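Local coordinates for bluetongue virus COAT protein VP7 (Bluetongue virus, PDB 1BVP) that forms the trimeric capsomers of the inner capsid, which assemble on a scaffold of VP3, and probably binds a receptor on the host cell surface, at residues R111-T116 / K255-P261; F129-T135 / V153-I159; P138-F142 / Q239-V243; R189-N193 / Q203-G207. One frame throughout, in Å; residues are numbered along the deposited sequence.

Contact 1 of 4, residues R111-T116 / K255-P261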
loop_
_atom_site.group_PDB
_atom_site.type_symbol
_atom_site.label_atom_id
_atom_site.label_comp_id
_atom_site.label_asym_id
_atom_site.label_seq_id
_atom_site.Cartn_x
_atom_site.Cartn_y
_atom_site.Cartn_z
ATOM N N ARG A 111 -1.287 17.354 -7.616
ATOM C CA ARG A 111 -0.925 16.533 -6.502
ATOM C C ARG A 111 0.593 16.503 -6.318
ATOM O O ARG A 111 1.092 16.751 -5.219
ATOM C CB ARG A 111 -1.404 15.112 -6.682
ATOM C CG ARG A 111 -1.220 14.412 -5.387
ATOM C CD ARG A 111 -2.211 14.999 -4.366
ATOM N NE ARG A 111 -2.911 13.842 -3.873
ATOM C CZ ARG A 111 -4.211 13.648 -3.907
ATOM N NH1 ARG A 111 -5.020 14.567 -4.379
ATOM N NH2 ARG A 111 -4.677 12.449 -3.620
ATOM N N VAL A 112 1.325 16.156 -7.371
ATOM C CA VAL A 112 2.766 16.111 -7.255
ATOM C C VAL A 112 3.278 17.430 -6.694
ATOM O O VAL A 112 4.055 17.474 -5.743
ATOM C CB VAL A 112 3.437 15.848 -8.596
ATOM C CG1 VAL A 112 4.938 15.940 -8.454
ATOM C CG2 VAL A 112 3.062 14.462 -9.096
ATOM N N THR A 113 2.787 18.528 -7.221
ATOM C CA THR A 113 3.273 19.792 -6.726
ATOM C C THR A 113 2.842 20.091 -5.294
ATOM O O THR A 113 3.655 20.455 -4.452
ATOM C CB THR A 113 2.919 20.892 -7.710
ATOM O OG1 THR A 113 3.782 20.754 -8.841
ATOM C CG2 THR A 113 3.086 22.274 -7.110
ATOM N N GLY A 114 1.578 19.871 -5.007
ATOM C CA GLY A 114 1.090 20.160 -3.685
ATOM C C GLY A 114 1.747 19.381 -2.570
ATOM O O GLY A 114 2.197 20.000 -1.606
ATOM N N GLU A 115 1.855 18.054 -2.685
ATOM C CA GLU A 115 2.438 17.303 -1.580
ATOM C C GLU A 115 3.933 17.484 -1.419
ATOM O O GLU A 115 4.440 17.616 -0.326
ATOM C CB GLU A 115 2.020 15.813 -1.576
ATOM C CG GLU A 115 2.457 14.953 -2.746
ATOM C CD GLU A 115 3.795 14.255 -2.574
ATOM O OE1 GLU A 115 4.486 14.466 -1.574
ATOM O OE2 GLU A 115 4.174 13.466 -3.448
ATOM N N THR A 116 4.613 17.558 -2.531
ATOM C CA THR A 116 6.049 17.694 -2.624
ATOM C C THR A 116 6.589 18.988 -2.056
ATOM O O THR A 116 7.712 19.060 -1.575
ATOM C CB THR A 116 6.333 17.614 -4.116
ATOM O OG1 THR A 116 7.023 16.415 -4.394
ATOM C CG2 THR A 116 7.004 18.829 -4.667
ATOM N N LYS A 255 9.018 11.725 4.065
ATOM C CA LYS A 255 8.138 11.219 3.040
ATOM C C LYS A 255 8.231 9.725 2.938
ATOM O O LYS A 255 9.325 9.154 3.106
ATOM C CB LYS A 255 8.459 11.848 1.678
ATOM C CG LYS A 255 8.132 13.343 1.508
ATOM C CD LYS A 255 6.653 13.638 1.624
ATOM C CE LYS A 255 6.296 15.018 1.049
ATOM N NZ LYS A 255 7.105 16.145 1.562
ATOM N N THR A 256 7.071 9.096 2.741
ATOM C CA THR A 256 7.011 7.661 2.577
ATOM C C THR A 256 6.519 7.385 1.157
ATOM O O THR A 256 6.323 8.303 0.364
ATOM C CB THR A 256 6.086 7.017 3.573
ATOM O OG1 THR A 256 4.723 7.250 3.210
ATOM C CG2 THR A 256 6.314 7.606 4.924
ATOM N N LEU A 257 6.374 6.115 0.822
ATOM C CA LEU A 257 5.915 5.703 -0.495
ATOM C C LEU A 257 4.405 5.929 -0.685
ATOM O O LEU A 257 3.853 5.570 -1.707
ATOM C CB LEU A 257 6.250 4.231 -0.686
ATOM C CG LEU A 257 7.343 3.847 -1.672
ATOM C CD1 LEU A 257 8.357 4.926 -1.917
ATOM C CD2 LEU A 257 7.969 2.596 -1.169
ATOM N N ASN A 258 3.728 6.441 0.336
ATOM C CA ASN A 258 2.304 6.713 0.239
ATOM C C ASN A 258 2.067 8.206 0.094
ATOM O O ASN A 258 1.007 8.667 0.447
ATOM C CB ASN A 258 1.563 6.292 1.495
ATOM C CG ASN A 258 1.633 4.807 1.759
ATOM O OD1 ASN A 258 2.166 4.396 2.774
ATOM N ND2 ASN A 258 1.046 4.004 0.892
ATOM N N GLN A 259 3.062 8.968 -0.352
ATOM C CA GLN A 259 2.906 10.418 -0.518
ATOM C C GLN A 259 2.079 10.769 -1.761
ATOM O O GLN A 259 1.426 11.817 -1.833
ATOM C CB GLN A 259 4.278 11.069 -0.638
ATOM C CG GLN A 259 5.113 10.461 -1.710
ATOM C CD GLN A 259 6.427 11.161 -1.902
ATOM O OE1 GLN A 259 6.469 12.301 -2.358
ATOM N NE2 GLN A 259 7.516 10.478 -1.592
ATOM N N TYR A 260 2.077 9.843 -2.711
ATOM C CA TYR A 260 1.379 10.001 -3.960
ATOM C C TYR A 260 0.668 8.674 -4.221
ATOM O O TYR A 260 1.274 7.628 -4.079
ATOM C CB TYR A 260 2.399 10.323 -5.072
ATOM C CG TYR A 260 1.737 10.476 -6.423
ATOM C CD1 TYR A 260 1.526 9.351 -7.233
ATOM C CD2 TYR A 260 1.220 11.717 -6.851
ATOM C CE1 TYR A 260 0.818 9.445 -8.406
ATOM C CE2 TYR A 260 0.513 11.819 -8.042
ATOM C CZ TYR A 260 0.314 10.673 -8.802
ATOM O OH TYR A 260 -0.428 10.688 -9.933
ATOM N N PRO A 261 -0.612 8.704 -4.658
ATOM C CA PRO A 261 -1.349 7.464 -4.918
ATOM C C PRO A 261 -0.640 6.457 -5.792
ATOM O O PRO A 261 -0.270 6.747 -6.913
ATOM C CB PRO A 261 -2.676 7.934 -5.511
ATOM C CG PRO A 261 -2.489 9.398 -5.749
ATOM C CD PRO A 261 -1.474 9.887 -4.834
#

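Contact 2 of 4, residues F129-T135 / V153-I159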
loop_
_atom_site.group_PDB
_atom_site.type_symbol
_atom_site.label_atom_id
_atom_site.label_comp_id
_atom_site.label_asym_id
_atom_site.label_seq_id
_atom_site.Cartn_x
_atom_site.Cartn_y
_atom_site.Cartn_z
ATOM N N PHE A 129 13.690 1.565 16.291
ATOM C CA PHE A 129 15.095 1.376 16.677
ATOM C C PHE A 129 15.914 0.621 15.672
ATOM O O PHE A 129 16.880 -0.029 16.032
ATOM C CB PHE A 129 15.202 0.633 18.003
ATOM C CG PHE A 129 14.586 1.354 19.146
ATOM C CD1 PHE A 129 15.257 2.426 19.748
ATOM C CD2 PHE A 129 13.315 0.991 19.604
ATOM C CE1 PHE A 129 14.656 3.150 20.809
ATOM C CE2 PHE A 129 12.715 1.686 20.647
ATOM C CZ PHE A 129 13.386 2.778 21.253
ATOM N N LEU A 130 15.551 0.709 14.408
ATOM C CA LEU A 130 16.299 0.019 13.388
ATOM C C LEU A 130 17.773 0.420 13.366
ATOM O O LEU A 130 18.647 -0.407 13.134
ATOM C CB LEU A 130 15.686 0.306 12.027
ATOM C CG LEU A 130 16.377 -0.428 10.871
ATOM C CD1 LEU A 130 15.754 -1.809 10.683
ATOM C CD2 LEU A 130 16.271 0.398 9.597
ATOM N N GLU A 131 18.073 1.678 13.645
ATOM C CA GLU A 131 19.464 2.072 13.557
ATOM C C GLU A 131 20.203 2.117 14.869
ATOM O O GLU A 131 20.724 3.151 15.261
ATOM C CB GLU A 131 19.593 3.384 12.803
ATOM C CG GLU A 131 18.952 3.326 11.434
ATOM C CD GLU A 131 19.239 4.542 10.581
ATOM O OE1 GLU A 131 19.320 5.666 11.140
ATOM O OE2 GLU A 131 19.386 4.352 9.347
ATOM N N THR A 132 20.287 0.964 15.516
ATOM C CA THR A 132 20.975 0.810 16.788
ATOM C C THR A 132 22.163 -0.136 16.581
ATOM O O THR A 132 22.060 -1.122 15.836
ATOM C CB THR A 132 20.029 0.213 17.836
ATOM O OG1 THR A 132 19.337 -0.921 17.275
ATOM C CG2 THR A 132 19.033 1.243 18.281
ATOM N N GLU A 133 23.278 0.142 17.252
ATOM C CA GLU A 133 24.461 -0.693 17.091
ATOM C C GLU A 133 24.489 -1.910 18.001
ATOM O O GLU A 133 25.135 -2.909 17.687
ATOM C CB GLU A 133 25.706 0.132 17.352
ATOM C CG GLU A 133 25.947 1.185 16.339
ATOM C CD GLU A 133 27.170 1.993 16.654
ATOM O OE1 GLU A 133 28.308 1.557 16.333
ATOM O OE2 GLU A 133 26.986 3.066 17.250
ATOM N N GLU A 134 23.774 -1.823 19.117
ATOM C CA GLU A 134 23.756 -2.888 20.107
ATOM C C GLU A 134 22.340 -3.267 20.432
ATOM O O GLU A 134 21.465 -2.413 20.439
ATOM C CB GLU A 134 24.370 -2.390 21.418
ATOM C CG GLU A 134 25.744 -1.768 21.299
ATOM C CD GLU A 134 26.147 -0.989 22.535
ATOM O OE1 GLU A 134 25.248 -0.430 23.223
ATOM O OE2 GLU A 134 27.369 -0.926 22.806
ATOM N N THR A 135 22.144 -4.526 20.798
ATOM C CA THR A 135 20.843 -5.021 21.206
ATOM C C THR A 135 21.065 -6.009 22.400
ATOM O O THR A 135 22.137 -6.619 22.528
ATOM C CB THR A 135 20.115 -5.686 20.020
ATOM O OG1 THR A 135 18.754 -5.985 20.379
ATOM C CG2 THR A 135 20.841 -6.971 19.587
ATOM N N VAL A 153 17.411 -1.600 24.682
ATOM C CA VAL A 153 16.701 -2.023 23.470
ATOM C C VAL A 153 16.882 -3.506 23.194
ATOM O O VAL A 153 18.008 -3.998 23.230
ATOM C CB VAL A 153 16.976 -1.140 22.129
ATOM C CG1 VAL A 153 17.706 0.146 22.408
ATOM C CG2 VAL A 153 17.640 -1.944 21.002
ATOM N N CYS A 154 15.784 -4.202 22.890
ATOM C CA CYS A 154 15.846 -5.614 22.612
ATOM C C CYS A 154 15.308 -6.055 21.265
ATOM O O CYS A 154 15.131 -7.247 21.003
ATOM C CB CYS A 154 15.150 -6.373 23.716
ATOM S SG CYS A 154 13.544 -5.800 24.083
ATOM N N GLY A 155 15.035 -5.097 20.395
ATOM C CA GLY A 155 14.519 -5.432 19.076
ATOM C C GLY A 155 14.509 -4.157 18.282
ATOM O O GLY A 155 14.787 -3.084 18.838
ATOM N N PRO A 156 14.186 -4.226 16.985
ATOM C CA PRO A 156 14.149 -3.044 16.108
ATOM C C PRO A 156 12.992 -2.130 16.480
ATOM O O PRO A 156 13.022 -0.947 16.178
ATOM C CB PRO A 156 13.919 -3.642 14.731
ATOM C CG PRO A 156 14.253 -5.119 14.875
ATOM C CD PRO A 156 13.791 -5.436 16.252
ATOM N N ASP A 157 12.028 -2.671 17.223
ATOM C CA ASP A 157 10.839 -1.932 17.635
ATOM C C ASP A 157 10.525 -2.126 19.096
ATOM O O ASP A 157 9.402 -1.838 19.533
ATOM C CB ASP A 157 9.630 -2.463 16.857
ATOM C CG ASP A 157 9.330 -3.939 17.143
ATOM O OD1 ASP A 157 10.204 -4.655 17.695
ATOM O OD2 ASP A 157 8.208 -4.389 16.792
ATOM N N MET A 158 11.532 -2.500 19.876
ATOM C CA MET A 158 11.264 -2.847 21.258
ATOM C C MET A 158 12.304 -2.509 22.309
ATOM O O MET A 158 13.516 -2.529 22.044
ATOM C CB MET A 158 11.091 -4.354 21.255
ATOM C CG MET A 158 10.335 -4.879 22.372
ATOM S SD MET A 158 8.906 -5.658 21.714
ATOM C CE MET A 158 7.868 -4.976 22.810
ATOM N N ILE A 159 11.821 -2.188 23.505
ATOM C CA ILE A 159 12.707 -1.963 24.644
ATOM C C ILE A 159 12.115 -2.745 25.824
ATOM O O ILE A 159 10.909 -3.100 25.829
ATOM C CB ILE A 159 12.865 -0.477 25.065
ATOM C CG1 ILE A 159 11.621 0.020 25.783
ATOM C CG2 ILE A 159 13.256 0.389 23.891
ATOM C CD1 ILE A 159 11.919 1.164 26.697
#

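Contact 3 of 4, residues P138-F142 / Q239-V243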
loop_
_atom_site.group_PDB
_atom_site.type_symbol
_atom_site.label_atom_id
_atom_site.label_comp_id
_atom_site.label_asym_id
_atom_site.label_seq_id
_atom_site.Cartn_x
_atom_site.Cartn_y
_atom_site.Cartn_z
ATOM N N PRO A 138 16.304 -10.498 24.536
ATOM C CA PRO A 138 14.960 -10.234 25.061
ATOM C C PRO A 138 14.593 -11.091 26.262
ATOM O O PRO A 138 14.821 -12.303 26.278
ATOM C CB PRO A 138 14.051 -10.526 23.853
ATOM C CG PRO A 138 14.898 -11.434 22.976
ATOM C CD PRO A 138 16.265 -10.874 23.107
ATOM N N GLY A 139 14.041 -10.437 27.275
ATOM C CA GLY A 139 13.579 -11.130 28.460
ATOM C C GLY A 139 14.623 -11.613 29.440
ATOM O O GLY A 139 14.358 -12.555 30.180
ATOM N N ARG A 140 15.827 -11.050 29.371
ATOM C CA ARG A 140 16.888 -11.394 30.292
ATOM C C ARG A 140 17.213 -10.113 31.030
ATOM O O ARG A 140 17.358 -9.044 30.433
ATOM C CB ARG A 140 18.130 -11.965 29.604
ATOM C CG ARG A 140 19.388 -11.830 30.460
ATOM C CD ARG A 140 20.552 -12.606 29.905
ATOM N NE ARG A 140 20.209 -14.020 29.830
ATOM C CZ ARG A 140 20.578 -14.959 30.697
ATOM N NH1 ARG A 140 21.345 -14.666 31.741
ATOM N NH2 ARG A 140 20.098 -16.184 30.551
ATOM N N TRP A 141 17.228 -10.244 32.346
ATOM C CA TRP A 141 17.491 -9.176 33.280
ATOM C C TRP A 141 18.823 -8.498 33.028
ATOM O O TRP A 141 19.821 -9.125 32.639
ATOM C CB TRP A 141 17.459 -9.769 34.687
ATOM C CG TRP A 141 17.797 -8.803 35.766
ATOM C CD1 TRP A 141 19.059 -8.479 36.231
ATOM C CD2 TRP A 141 16.874 -7.996 36.513
ATOM N NE1 TRP A 141 18.963 -7.515 37.213
ATOM C CE2 TRP A 141 17.642 -7.204 37.413
ATOM C CE3 TRP A 141 15.474 -7.861 36.507
ATOM C CZ2 TRP A 141 17.055 -6.293 38.295
ATOM C CZ3 TRP A 141 14.887 -6.954 37.381
ATOM C CH2 TRP A 141 15.686 -6.179 38.269
ATOM N N PHE A 142 18.834 -7.193 33.222
ATOM C CA PHE A 142 20.066 -6.426 33.056
ATOM C C PHE A 142 19.898 -5.068 33.687
ATOM O O PHE A 142 18.995 -4.291 33.336
ATOM C CB PHE A 142 20.485 -6.308 31.607
ATOM C CG PHE A 142 21.718 -5.502 31.411
ATOM C CD1 PHE A 142 21.667 -4.112 31.441
ATOM C CD2 PHE A 142 22.949 -6.132 31.209
ATOM C CE1 PHE A 142 22.835 -3.347 31.276
ATOM C CE2 PHE A 142 24.123 -5.386 31.047
ATOM C CZ PHE A 142 24.070 -3.989 31.081
ATOM N N GLN A 239 9.453 -7.743 44.545
ATOM C CA GLN A 239 10.308 -8.624 43.757
ATOM C C GLN A 239 10.764 -7.880 42.519
ATOM O O GLN A 239 10.180 -6.850 42.170
ATOM C CB GLN A 239 9.501 -9.811 43.266
ATOM C CG GLN A 239 9.216 -10.886 44.261
ATOM C CD GLN A 239 8.755 -12.129 43.541
ATOM O OE1 GLN A 239 9.477 -12.669 42.694
ATOM N NE2 GLN A 239 7.536 -12.553 43.813
ATOM N N ASN A 240 11.762 -8.420 41.824
ATOM C CA ASN A 240 12.215 -7.792 40.581
ATOM C C ASN A 240 11.094 -7.918 39.538
ATOM O O ASN A 240 10.304 -8.891 39.543
ATOM C CB ASN A 240 13.445 -8.472 40.000
ATOM C CG ASN A 240 14.518 -8.661 40.996
ATOM O OD1 ASN A 240 14.649 -9.742 41.544
ATOM N ND2 ASN A 240 15.291 -7.624 41.256
ATOM N N ALA A 241 11.058 -6.943 38.634
ATOM C CA ALA A 241 10.065 -6.906 37.575
ATOM C C ALA A 241 10.687 -6.508 36.248
ATOM O O ALA A 241 11.756 -5.876 36.203
ATOM C CB ALA A 241 8.955 -5.925 37.936
ATOM N N MET A 242 10.048 -6.945 35.165
ATOM C CA MET A 242 10.469 -6.578 33.811
ATOM C C MET A 242 9.262 -6.186 32.964
ATOM O O MET A 242 8.201 -6.838 33.042
ATOM C CB MET A 242 11.210 -7.712 33.134
ATOM C CG MET A 242 12.637 -7.699 33.468
ATOM S SD MET A 242 13.567 -8.791 32.446
ATOM C CE MET A 242 14.300 -7.560 31.278
ATOM N N VAL A 243 9.361 -5.076 32.236
ATOM C CA VAL A 243 8.252 -4.711 31.350
ATOM C C VAL A 243 8.798 -4.514 29.956
ATOM O O VAL A 243 9.989 -4.147 29.819
ATOM C CB VAL A 243 7.510 -3.402 31.782
ATOM C CG1 VAL A 243 7.067 -3.498 33.217
ATOM C CG2 VAL A 243 8.375 -2.190 31.577
#

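Contact 4 of 4, residues R189-N193 / Q203-G207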
loop_
_atom_site.group_PDB
_atom_site.type_symbol
_atom_site.label_atom_id
_atom_site.label_comp_id
_atom_site.label_asym_id
_atom_site.label_seq_id
_atom_site.Cartn_x
_atom_site.Cartn_y
_atom_site.Cartn_z
ATOM N N ARG A 189 3.866 -4.264 28.088
ATOM C CA ARG A 189 3.451 -5.534 28.660
ATOM C C ARG A 189 4.358 -5.932 29.834
ATOM O O ARG A 189 5.510 -5.469 29.957
ATOM C CB ARG A 189 3.549 -6.601 27.582
ATOM C CG ARG A 189 2.713 -6.340 26.382
ATOM C CD ARG A 189 2.942 -7.389 25.327
ATOM N NE ARG A 189 2.240 -7.076 24.075
ATOM C CZ ARG A 189 2.754 -6.355 23.069
ATOM N NH1 ARG A 189 3.985 -5.866 23.145
ATOM N NH2 ARG A 189 2.041 -6.111 21.979
ATOM N N ARG A 190 3.806 -6.724 30.737
ATOM C CA ARG A 190 4.582 -7.280 31.852
ATOM C C ARG A 190 5.277 -8.509 31.256
ATOM O O ARG A 190 4.617 -9.294 30.547
ATOM C CB ARG A 190 3.654 -7.783 32.974
ATOM C CG ARG A 190 3.384 -6.761 34.037
ATOM C CD ARG A 190 2.341 -7.234 35.028
ATOM N NE ARG A 190 0.968 -7.099 34.531
ATOM C CZ ARG A 190 0.188 -8.142 34.257
ATOM N NH1 ARG A 190 0.651 -9.390 34.444
ATOM N NH2 ARG A 190 -1.029 -7.947 33.751
ATOM N N ILE A 191 6.594 -8.640 31.435
ATOM C CA ILE A 191 7.279 -9.854 30.953
ATOM C C ILE A 191 7.069 -10.846 32.113
ATOM O O ILE A 191 7.705 -10.752 33.168
ATOM C CB ILE A 191 8.777 -9.644 30.702
ATOM C CG1 ILE A 191 8.997 -8.496 29.706
ATOM C CG2 ILE A 191 9.386 -10.929 30.135
ATOM C CD1 ILE A 191 10.459 -8.197 29.425
ATOM N N GLU A 192 6.094 -11.731 31.935
ATOM C CA GLU A 192 5.672 -12.701 32.938
ATOM C C GLU A 192 6.710 -13.724 33.376
ATOM O O GLU A 192 6.644 -14.189 34.508
ATOM C CB GLU A 192 4.404 -13.406 32.441
ATOM C CG GLU A 192 3.484 -13.938 33.510
ATOM C CD GLU A 192 3.181 -12.918 34.588
ATOM O OE1 GLU A 192 3.061 -11.701 34.295
ATOM O OE2 GLU A 192 3.062 -13.343 35.756
ATOM N N ASN A 193 7.663 -14.073 32.511
ATOM C CA ASN A 193 8.692 -15.063 32.843
ATOM C C ASN A 193 9.970 -14.611 32.192
ATOM O O ASN A 193 10.035 -14.577 30.967
ATOM C CB ASN A 193 8.305 -16.425 32.255
ATOM C CG ASN A 193 9.099 -17.586 32.844
ATOM O OD1 ASN A 193 9.639 -18.426 32.116
ATOM N ND2 ASN A 193 9.081 -17.700 34.158
ATOM N N GLN A 203 9.415 -14.322 37.914
ATOM C CA GLN A 203 8.111 -13.830 37.470
ATOM C C GLN A 203 7.955 -12.360 37.789
ATOM O O GLN A 203 8.577 -11.848 38.730
ATOM C CB GLN A 203 6.996 -14.521 38.237
ATOM C CG GLN A 203 6.088 -15.347 37.411
ATOM C CD GLN A 203 6.642 -16.722 37.211
ATOM O OE1 GLN A 203 7.797 -16.898 36.789
ATOM N NE2 GLN A 203 5.840 -17.726 37.565
ATOM N N THR A 204 7.100 -11.690 37.029
ATOM C CA THR A 204 6.797 -10.296 37.294
ATOM C C THR A 204 5.417 -10.327 37.942
ATOM O O THR A 204 4.486 -10.935 37.398
ATOM C CB THR A 204 6.819 -9.442 36.016
ATOM O OG1 THR A 204 8.168 -9.378 35.517
ATOM C CG2 THR A 204 6.366 -8.022 36.335
ATOM N N GLN A 205 5.330 -9.809 39.167
ATOM C CA GLN A 205 4.056 -9.793 39.907
ATOM C C GLN A 205 3.164 -8.697 39.338
ATOM O O GLN A 205 3.663 -7.676 38.866
ATOM C CB GLN A 205 4.269 -9.493 41.416
ATOM C CG GLN A 205 5.095 -10.490 42.240
ATOM C CD GLN A 205 4.630 -11.924 42.041
ATOM O OE1 GLN A 205 5.408 -12.798 41.615
ATOM N NE2 GLN A 205 3.350 -12.172 42.313
ATOM N N ALA A 206 1.851 -8.883 39.389
ATOM C CA ALA A 206 0.957 -7.830 38.907
ATOM C C ALA A 206 1.123 -6.644 39.858
ATOM O O ALA A 206 1.447 -6.823 41.029
ATOM C CB ALA A 206 -0.493 -8.309 38.909
ATOM N N GLY A 207 0.946 -5.429 39.364
ATOM C CA GLY A 207 1.075 -4.292 40.258
ATOM C C GLY A 207 1.973 -3.230 39.690
ATOM O O GLY A 207 1.959 -2.090 40.161
#

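Contact 1 of 4, residues R111-T116 / K255-P261
Arg111, Val112 and Glu115, at the end of helix 103-116, meet Tyr260, Gln259 and Lys255 of the loop that follows strand 241-252. The apolar part centres on the Tyr260 ring: Val112 CG2 lies 3.8 Å from Tyr260 CE2, and Arg111 CG comes within 3.9 Å of Tyr260 CD2. Both approach the ring at a slant, so that the CD2-CE2 side of the tyrosine is wedged between a valine methyl and the aliphatic stem of the arginine. The ring reaches the helix because CG stands anti to the backbone N of Tyr260 (chi1 179°).

One helical turn on, the bent chain of Glu115 lies against the backbone of Gln259, with Glu115 CG 3.4 Å from Gln259 O. Its carboxylate plane stands nearly upright on the Gln259 amide, 79° apart. The Lys255 chain crosses the same carboxylate with its methylene groups, and NZ goes on to bond Thr118 O; the opposite charges of Glu115 OE1 and Lys255 NZ remain 4.4 Å apart.

Further out, Gln259 NE2 donates to Thr256 O, 3.2 Å away, and to Pro301 O, so two carbonyl oxygens share it. Thr256 OG1 accepts from Asn258 N at 3.1 Å in an ST turn, inside a type I turn from Thr256 to Gln259. The Arg111 guanidinium passes Pro261 CD and forms salt bridges with Asp318 and Glu266 of the second subunit. Here the chain returns from the beta domain to the helical domain of VP7, and helix 304-323 packs on both segments, on Val112 and on Gln259 and Tyr260, just before helix 263-271 begins.

Contact 2 of 4, residues F129-T135 / V153-I159
Phe129 sets its ring alongside the 153-159 hairpin by a chi1 of -62°, with CG anti to the carbonyl carbon; in Ile159, CG2 is likewise anti to the carbonyl carbon and extends to meet that ring. The methyl Ile159 CG2 comes 3.5 Å from Phe129 CE2, at the far end of the ring, approaching at a slant. Nearer the backbone, Pro156 O lies at the ring edge and Val153 CG1 is 4.3 Å from Phe129 CD1, so the phenyl group spans from one hairpin strand to the other. A backbone bond, Phe129 N to Pro156 O (2.6 Å, 144° at the hydrogen), ties the start of the 129-135 loop to the turn.

The hairpin joins strands 149-155 and 158-163 of an antiparallel sheet in the beta domain of VP7, and Cys154 N donates to Met158 O at 2.9 Å to close it. Asp157 and Ile159 carry the pairing on to strand 241-252.

Within the loop, Thr132 OG1 donates to Phe129 O, 2.9 Å away and nearly along the C=O axis, which folds the chain back beside the phenylalanine. The same hydroxyl accepts from Arg189 NE of the third subunit. Val153 CG2 packs 3.9 Å from Glu134 O, and Thr135 OG1 rests beside the Val153 carbonyl. Glu134 and Thr135 also pair in parallel with a strand of the third subunit, extending the sheet across the trimer interface.

Contact 3 of 4, residues P138-F142 / Q239-V243
Trp141 and Met242 form the apolar part of this contact, with Asn240 alongside. In the beta domain, the loop between strands 134-136 and 149-155 here covers the start of strand 241-252. Trp141 CE3 lies 4.2 Å from Met242 CG, the two side chains passing at a slant, and the six-membered ring extends along the strand. It gets there because CG is anti to the backbone N of Trp141 (chi1 176°), which sends the indole away from its own loop and across to the strand.

Sulfur and methyl contacts follow on the backbone side. Met242 SD lies 3.9 Å from Trp141 N, and the bend at chi3 (102°) turns CE to Arg140 O at 3.5 Å. The thioether thus fills the inside of the bend at Gly139 to Trp141.

Polar groups meet the indole without a hydrogen bond between the segments. Asn240 touches the six-membered ring with both its CB, 3.4 Å from Trp141 CZ3, and its amide, ND2 being 3.3 Å from Trp141 CH2 and the amide plane turned 70° from the ring. Ala241 O approaches the ring edge near its plane, 3.5 Å from Trp141 CZ3.

Directional bonds lie around the contact: Gly139 and Trp141 pair through their backbones with Ala195, and Ala241 pairs with Leu163. The Arg140 side chain starts away from the strand, its NE bonded to Gln137 and its NH1 to Ser201 and Gly199 of the third subunit. With those bonds holding each segment, indole, thioether, Asn240 and Ala241 O meet without hydrogen bonds, which suggests that shape fit matters more than bond direction.

Contact 4 of 4, residues R189-N193 / Q203-G207
Gln203 opens the second segment by lying along Glu192 and Asn193. Its CG sits 3.2 Å from Glu192 O, and its CA-H also points at that oxygen. A bend at chi2 turns the amide back across the first segment, where OE1 accepts from Asn193 ND2 at 3.0 Å. The bond is bent, 135° at the hydrogen, and the donor stands above the Gln203 carbonyl plane, the two amides being 70° apart.

Thr204 makes the central contact. With OG1 anti to its carbonyl carbon (chi1 -67°), the hydroxyl donates to Ile191 O, 2.8 Å away, and accepts from Met242 N, so one buried oxygen links two strands. Its CG2 methyl, the other branch, packs 4.0 Å from Arg190 CG. Thr204 O lies 3.2 Å from Glu192 OE2; both are acceptors and form no bond.

Gln205 turns its side chain off toward Thr237 and Gln239, leaving its carbonyl O 4.1 Å from Arg190 CD. Ala206 then borders the Arg190 chain at its guanidinium end. That group forms a weak salt bridge to Glu192, NH1 to OE1 3.3 Å, and its stronger partner is Glu134 of the second subunit; placed by both carboxylates, it probably offsets their mutual repulsion.

The two segments run in roughly opposed directions. Within the subunit, Ile191 of strand 183-195 pairs with and touches Met242 of strand 241-252, and its side chain also reaches Gln160 of strand 158-163, while Arg190, Ile191 and Asn193 continue the sheet through a parallel ladder with the second subunit.

Contacts 2, 3 and 4 belong to the beta domain and reach one sheet. Contacts 3 and 4 are closest, with centres about 9 Å apart, joined by a probable hydrogen bond of 2.9 Å from Ile191 N to Met242 O. Contact 2 lies about 17 Å from contact 3, centre to centre, and meets it where Cys154 CB is 4.1 Å from Pro138 CA; Met158 CE touches Arg189 NH1 of contact 4. Contact 1, in the helical part, stands about 29 Å from contact 2 and 44 Å from contact 4 between centres, yet brackets the others in sequence. Contacts 1 and 4 border the second subunit, contact 2 the third, and contact 3 both.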